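PDB 5OCR: kappa-carrageenase from Zobellia galactanivorans, which probably hydrolyses kappa-carrageenan as a glycoside hydrolase of family 16, the chain here being the part of a longer protein that carries the family 16 domain. Local coordinates for residues 101-106 with 281-286; 118-123 with 234-239. All blocks are in the same frame, centred on the assembly; numbering follows the deposited sequence.

Contact 1: residues 101-106 with 281-286; sequences YFEAKI and RVWEKS
Tyr101 and Trp283 lie side by side on one face of the antiparallel strand pair, both pointing the same way, yet their rings are turned against each other: the planes stand at 77°, with the phenol and the six-membered indole ring 5.8 Å apart between centroids. The touching atoms are Tyr101 CD2 and Trp283 CZ3, 3.7 Å apart. The pair joins strand 100-107, flanked on its other side by strand 200-207, to the C-terminal strand 273-285 of the family 16 beta-jellyroll. Trp283 keeps CG beside its own backbone N (chi1 -62°), which turns the benzo edge toward strand 101-106; that edge meets Glu103 CB, 3.7 Å from Trp283 CZ3, near the indole plane. Both polar ends are tied within the protein: Tyr101 OH bonds Lys13 O and Trp283 NE1 bonds Gln9 O, in the N-terminal segment.

On the other face Phe102 and Val282 form a non-hydrogen-bonded pair whose side chains cross obliquely, Phe102 CE1 reaching Val282 CG1 at 3.6 Å; Phe102 also packs on strand 115-122. Paired N-H...O bonds on either side of it set the register, Tyr101 with Trp283 and Glu103 with Arg281; the shortest, Arg281 N to Glu103 O, measures 2.7 Å.

Glu103 and Arg281 do not touch as charges, since Glu103 OE2 and Arg281 NH1 are 4.4 Å apart. One water fills the gap, donating to Glu103 OE2 at 2.7 Å and accepting from Arg281 NH1 at 2.9 Å, in the guanidinium plane. Tyr279 OH also bonds Glu103 OE2, while Arg281 NE makes a salt bridge to Glu30, a magnesium ligand. Such opposite charges, relayed through water, probably favour an ionised Glu103 and link this buried strand pair to the surroundings of the metal.

Contact 2: residues 118-123 with 234-239; sequences SFWLYS and NVTLSL
Phe119 packs its CD1 against Leu237 CD2 at 3.5 Å and its CE1 against Val235 CG1, on the inward face of two antiparallel strands of the family 16 beta-jellyroll. The ring lies alongside Val235 and meets Leu237 CD2 at a slant. Leu121 widens this apolar face, and strands 100-107 and 273-285 cover it.

Five backbone pairs join the strands, of which Ser118-Ser238, Trp120-Thr236 and Tyr122-Asn234 are hydrogen-bonded; Thr236 N to Trp120 O is weak.

The opposite face carries Trp120, folded back between its own N and carbonyl carbon (chi1 56°). It also touches Glu138 and Asp140 of strand 134-144, in a stretch matching the family 16 catalytic signature, so this face probably lies toward the active-site cleft. Thr236 CB sits over the five-membered ring, 3.8 Å from the centroid and 12° off the normal, a CH-pi contact, with Thr236 CG2 nearer the rim. Tyr122 flanks the threonine too, Thr236 OG1 standing at its ring edge, 3.4 Å from Tyr122 CE1; the phenol OH is bonded to Lys92. A leucine in place of Trp120 would probably lose the flat surface under Thr236 CB and CG2 and leave the Ser238 hydroxyl without its indole donor. That donor defines the polar edge: Trp120 NE1 points at Ser238 OG, 2.9 Å away, with an N-H...O angle of 164° and the oxygen close to the indole plane.

How the contacts relate
The centres of contacts 1 and 2 are about 13 Å apart, contact 1 about 15 Å from the centre of the chain and contact 2 about 4 Å. Strand 100-107 is followed directly by strand 115-122, whereas their partners, 273-285 and 233-241, come late and in reverse order; contact 2 is therefore nested within the loop that contact 1 closes. The two pairs meet face to face, as expected of a jellyroll sandwich: Ala104 N lies 3.4 Å from Phe119 CE2, and Phe102 CD2 lies 3.7 Å from Leu121 CD1. Phe102 and Phe119 thus join the strand pairs through one hydrophobic interior, and contact 1 brings the C-terminal strand onto it.

Contact 1: residues 101-106 with 281-286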
loop_
_atom_site.group_PDB
_atom_site.type_symbol
_atom_site.label_atom_id
_atom_site.label_comp_id
_atom_site.label_asym_id
_atom_site.label_seq_id
_atom_site.Cartn_x
_atom_site.Cartn_y
_atom_site.Cartn_z
ATOM N N TYR A 101 -5.534 -9.227 -11.995
ATOM C CA TYR A 101 -4.117 -9.079 -11.779
ATOM C C TYR A 101 -3.753 -7.621 -11.626
ATOM O O TYR A 101 -4.227 -6.787 -12.429
ATOM C CB TYR A 101 -3.354 -9.665 -13.002
ATOM C CG TYR A 101 -1.881 -9.997 -12.763
ATOM C CD1 TYR A 101 -1.484 -11.316 -12.573
ATOM C CD2 TYR A 101 -0.902 -8.984 -12.815
ATOM C CE1 TYR A 101 -0.155 -11.601 -12.331
ATOM C CE2 TYR A 101 0.412 -9.278 -12.515
ATOM C CZ TYR A 101 0.765 -10.605 -12.346
ATOM O OH TYR A 101 2.104 -10.921 -12.142
ATOM N N PHE A 102 -2.902 -7.306 -10.626
ATOM C CA PHE A 102 -2.577 -5.904 -10.293
ATOM C C PHE A 102 -1.069 -5.707 -10.276
ATOM O O PHE A 102 -0.379 -6.492 -9.545
ATOM C CB PHE A 102 -3.155 -5.554 -8.917
ATOM C CG PHE A 102 -4.612 -5.961 -8.785
ATOM C CD1 PHE A 102 -5.611 -5.017 -9.030
ATOM C CD2 PHE A 102 -5.012 -7.271 -8.500
ATOM C CE1 PHE A 102 -6.950 -5.399 -9.061
ATOM C CE2 PHE A 102 -6.358 -7.648 -8.430
ATOM C CZ PHE A 102 -7.345 -6.683 -8.717
ATOM N N GLU A 103 -0.538 -4.726 -11.003
ATOM C CA GLU A 103 0.919 -4.596 -11.064
ATOM C C GLU A 103 1.314 -3.152 -11.059
ATOM O O GLU A 103 0.579 -2.333 -11.700
ATOM C CB GLU A 103 1.314 -5.227 -12.447
ATOM C CG GLU A 103 2.869 -5.341 -12.585
ATOM C CD GLU A 103 3.282 -6.029 -13.908
ATOM O OE1 GLU A 103 3.170 -7.276 -13.945
ATOM O OE2 GLU A 103 3.688 -5.311 -14.856
ATOM N N ALA A 104 2.407 -2.812 -10.375
ATOM C CA ALA A 104 2.950 -1.475 -10.409
ATOM C C ALA A 104 4.430 -1.538 -10.420
ATOM O O ALA A 104 5.051 -2.477 -9.883
ATOM C CB ALA A 104 2.397 -0.720 -9.158
ATOM N N LYS A 105 5.003 -0.588 -11.136
ATOM C CA LYS A 105 6.491 -0.459 -11.165
ATOM C C LYS A 105 6.891 0.741 -10.301
ATOM O O LYS A 105 6.477 1.920 -10.544
ATOM C CB LYS A 105 6.976 -0.373 -12.649
ATOM C CG LYS A 105 8.515 -0.054 -12.816
ATOM C CD LYS A 105 8.745 -0.074 -14.331
ATOM C CE LYS A 105 10.110 0.440 -14.652
ATOM N NZ LYS A 105 10.039 0.529 -16.141
ATOM N N ILE A 106 7.602 0.429 -9.228
ATOM C CA ILE A 106 7.783 1.395 -8.125
ATOM C C ILE A 106 9.223 1.501 -7.680
ATOM O O ILE A 106 9.948 0.445 -7.565
ATOM C CB ILE A 106 6.913 0.932 -6.892
ATOM C CG1 ILE A 106 5.383 0.970 -7.204
ATOM C CG2 ILE A 106 7.302 1.795 -5.603
ATOM C CD1 ILE A 106 4.576 0.151 -6.170
ATOM N N ARG A 281 -0.974 -1.064 -13.560
ATOM C CA ARG A 281 -1.769 -1.782 -14.580
ATOM C C ARG A 281 -2.660 -2.822 -13.885
ATOM O O ARG A 281 -2.235 -3.537 -12.974
ATOM C CB ARG A 281 -0.888 -2.475 -15.611
ATOM C CG ARG A 281 -0.045 -1.508 -16.435
ATOM C CD ARG A 281 0.976 -2.312 -17.260
ATOM N NE ARG A 281 1.812 -1.341 -17.991
ATOM C CZ ARG A 281 3.037 -1.579 -18.501
ATOM N NH1 ARG A 281 3.610 -2.804 -18.469
ATOM N NH2 ARG A 281 3.683 -0.597 -19.119
ATOM N N VAL A 282 -3.915 -2.891 -14.319
ATOM C CA VAL A 282 -4.867 -3.856 -13.764
ATOM C C VAL A 282 -5.445 -4.644 -14.961
ATOM O O VAL A 282 -5.752 -4.027 -16.025
ATOM C CB VAL A 282 -5.978 -3.149 -13.023
ATOM C CG1 VAL A 282 -6.981 -4.177 -12.458
ATOM C CG2 VAL A 282 -5.383 -2.375 -11.877
ATOM N N TRP A 283 -5.585 -5.943 -14.791
ATOM C CA TRP A 283 -6.224 -6.782 -15.806
ATOM C C TRP A 283 -7.295 -7.614 -15.163
ATOM O O TRP A 283 -7.237 -7.906 -13.961
ATOM C CB TRP A 283 -5.262 -7.776 -16.472
ATOM C CG TRP A 283 -4.094 -7.197 -17.239
ATOM C CD1 TRP A 283 -3.969 -7.063 -18.626
ATOM C CD2 TRP A 283 -2.866 -6.690 -16.665
ATOM N NE1 TRP A 283 -2.727 -6.536 -18.961
ATOM C CE2 TRP A 283 -2.017 -6.273 -17.799
ATOM C CE3 TRP A 283 -2.352 -6.591 -15.327
ATOM C CZ2 TRP A 283 -0.712 -5.799 -17.615
ATOM C CZ3 TRP A 283 -1.080 -6.096 -15.173
ATOM C CH2 TRP A 283 -0.274 -5.729 -16.258
ATOM N N GLU A 284 -8.265 -7.978 -15.967
ATOM C CA GLU A 284 -9.253 -8.982 -15.518
ATOM C C GLU A 284 -9.159 -10.205 -16.432
ATOM O O GLU A 284 -8.772 -10.110 -17.607
ATOM C CB GLU A 284 -10.697 -8.428 -15.328
ATOM C CG GLU A 284 -10.848 -7.373 -14.200
ATOM C CD GLU A 284 -12.235 -6.774 -14.058
ATOM O OE1 GLU A 284 -12.845 -6.384 -15.061
ATOM O OE2 GLU A 284 -12.708 -6.637 -12.951
ATOM N N LYS A 285 -9.446 -11.350 -15.848
ATOM C CA LYS A 285 -9.281 -12.672 -16.518
ATOM C C LYS A 285 -10.544 -12.953 -17.268
ATOM O O LYS A 285 -11.616 -12.663 -16.763
ATOM C CB LYS A 285 -9.040 -13.752 -15.418
ATOM C CG LYS A 285 -8.588 -15.077 -15.952
ATOM C CD LYS A 285 -9.069 -16.187 -15.035
ATOM C CE LYS A 285 -8.037 -16.324 -13.967
ATOM N NZ LYS A 285 -8.355 -17.456 -13.054
ATOM N N SER A 286 -10.427 -13.522 -18.477
ATOM C CA SER A 286 -11.495 -13.298 -19.517
ATOM C C SER A 286 -12.181 -14.564 -19.958
ATOM O O SER A 286 -11.505 -15.577 -20.123
ATOM C CB SER A 286 -10.898 -12.550 -20.751
ATOM O OG SER A 286 -10.219 -11.321 -20.349
HETATM O O HOH W 1 3.054 -5.515 -17.518
#

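Contact 2: residues 118-123 with 234-239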
loop_
_atom_site.group_PDB
_atom_site.type_symbol
_atom_site.label_atom_id
_atom_site.label_comp_id
_atom_site.label_asym_id
_atom_site.label_seq_id
_atom_site.Cartn_x
_atom_site.Cartn_y
_atom_site.Cartn_z
ATOM N N SER A 118 3.836 1.915 -0.780
ATOM C CA SER A 118 2.917 0.765 -0.733
ATOM C C SER A 118 2.064 0.709 -1.981
ATOM O O SER A 118 1.740 1.763 -2.616
ATOM C CB SER A 118 2.039 0.786 0.533
ATOM O OG SER A 118 1.056 1.808 0.470
ATOM N N PHE A 119 1.778 -0.533 -2.418
ATOM C CA PHE A 119 0.770 -0.745 -3.488
ATOM C C PHE A 119 -0.213 -1.735 -2.858
ATOM O O PHE A 119 0.200 -2.802 -2.360
ATOM C CB PHE A 119 1.519 -1.404 -4.673
ATOM C CG PHE A 119 0.635 -1.830 -5.815
ATOM C CD1 PHE A 119 -0.512 -1.037 -6.242
ATOM C CD2 PHE A 119 1.035 -2.919 -6.641
ATOM C CE1 PHE A 119 -1.231 -1.458 -7.370
ATOM C CE2 PHE A 119 0.297 -3.289 -7.759
ATOM C CZ PHE A 119 -0.852 -2.560 -8.130
ATOM N N TRP A 120 -1.515 -1.424 -2.871
ATOM C CA TRP A 120 -2.416 -2.246 -2.059
ATOM C C TRP A 120 -3.839 -2.056 -2.511
ATOM O O TRP A 120 -4.151 -1.084 -3.226
ATOM C CB TRP A 120 -2.232 -1.935 -0.550
ATOM C CG TRP A 120 -2.400 -0.491 -0.139
ATOM C CD1 TRP A 120 -1.626 0.639 -0.539
ATOM C CD2 TRP A 120 -3.409 0.026 0.780
ATOM N NE1 TRP A 120 -2.081 1.754 0.091
ATOM C CE2 TRP A 120 -3.193 1.460 0.867
ATOM C CE3 TRP A 120 -4.416 -0.563 1.550
ATOM C CZ2 TRP A 120 -3.955 2.283 1.746
ATOM C CZ3 TRP A 120 -5.258 0.283 2.359
ATOM C CH2 TRP A 120 -5.019 1.661 2.483
ATOM N N LEU A 121 -4.684 -3.013 -2.153
ATOM C CA LEU A 121 -6.108 -3.042 -2.617
ATOM C C LEU A 121 -6.914 -3.046 -1.331
ATOM O O LEU A 121 -6.591 -3.782 -0.420
ATOM C CB LEU A 121 -6.420 -4.322 -3.452
ATOM C CG LEU A 121 -5.233 -4.758 -4.375
ATOM C CD1 LEU A 121 -5.501 -6.128 -5.005
ATOM C CD2 LEU A 121 -5.021 -3.707 -5.471
ATOM N N TYR A 122 -8.002 -2.236 -1.199
ATOM C CA TYR A 122 -8.739 -2.304 0.048
ATOM C C TYR A 122 -10.199 -1.946 -0.214
ATOM O O TYR A 122 -10.515 -1.225 -1.169
ATOM C CB TYR A 122 -8.172 -1.428 1.172
ATOM C CG TYR A 122 -8.439 0.049 1.067
ATOM C CD1 TYR A 122 -7.809 0.828 0.081
ATOM C CD2 TYR A 122 -9.269 0.654 1.973
ATOM C CE1 TYR A 122 -8.022 2.210 -0.005
ATOM C CE2 TYR A 122 -9.477 2.016 1.928
ATOM C CZ TYR A 122 -8.874 2.787 0.925
ATOM O OH TYR A 122 -9.164 4.131 0.914
ATOM N N SER A 123 -11.071 -2.546 0.618
ATOM C CA SER A 123 -12.535 -2.258 0.504
ATOM C C SER A 123 -13.044 -1.266 1.481
ATOM O O SER A 123 -12.335 -0.791 2.347
ATOM C CB SER A 123 -13.366 -3.483 0.824
ATOM O OG SER A 123 -13.128 -3.960 2.158
ATOM N N ASN A 234 -10.540 -1.031 -3.900
ATOM C CA ASN A 234 -9.940 0.065 -4.680
ATOM C C ASN A 234 -8.451 -0.117 -4.801
ATOM O O ASN A 234 -7.816 -0.683 -3.895
ATOM C CB ASN A 234 -10.217 1.425 -4.086
ATOM C CG ASN A 234 -11.707 1.687 -3.911
ATOM O OD1 ASN A 234 -12.315 1.219 -2.948
ATOM N ND2 ASN A 234 -12.271 2.426 -4.814
ATOM N N VAL A 235 -7.969 0.233 -5.996
ATOM C CA VAL A 235 -6.512 -0.007 -6.347
ATOM C C VAL A 235 -5.712 1.196 -5.855
ATOM O O VAL A 235 -6.029 2.325 -6.209
ATOM C CB VAL A 235 -6.280 -0.207 -7.875
ATOM C CG1 VAL A 235 -4.741 -0.352 -8.193
ATOM C CG2 VAL A 235 -7.096 -1.415 -8.319
ATOM N N THR A 236 -4.684 0.968 -5.004
ATOM C CA THR A 236 -4.108 2.110 -4.192
ATOM C C THR A 236 -2.609 2.149 -4.280
ATOM O O THR A 236 -2.000 1.117 -4.073
ATOM C CB THR A 236 -4.579 2.042 -2.747
ATOM O OG1 THR A 236 -6.044 1.874 -2.770
ATOM C CG2 THR A 236 -4.234 3.413 -2.019
ATOM N N LEU A 237 -2.035 3.316 -4.579
ATOM C CA LEU A 237 -0.567 3.516 -4.386
ATOM C C LEU A 237 -0.425 4.669 -3.396
ATOM O O LEU A 237 -1.006 5.773 -3.620
ATOM C CB LEU A 237 0.025 3.935 -5.725
ATOM C CG LEU A 237 0.005 2.922 -6.872
ATOM C CD1 LEU A 237 -0.031 3.645 -8.245
ATOM C CD2 LEU A 237 1.208 2.019 -6.719
ATOM N N SER A 238 0.312 4.454 -2.316
ATOM C CA SER A 238 0.417 5.566 -1.353
ATOM C C SER A 238 1.756 5.487 -0.612
ATOM O O SER A 238 2.388 4.421 -0.526
ATOM C CB SER A 238 -0.751 5.489 -0.422
ATOM O OG SER A 238 -0.718 4.274 0.346
ATOM N N LEU A 239 2.125 6.621 -0.006
ATOM C CA LEU A 239 3.367 6.705 0.783
ATOM C C LEU A 239 2.959 6.885 2.272
ATOM O O LEU A 239 2.413 7.934 2.656
ATOM C CB LEU A 239 4.299 7.846 0.251
ATOM C CG LEU A 239 5.618 7.947 0.994
ATOM C CD1 LEU A 239 6.497 6.675 0.848
ATOM C CD2 LEU A 239 6.362 9.166 0.398
#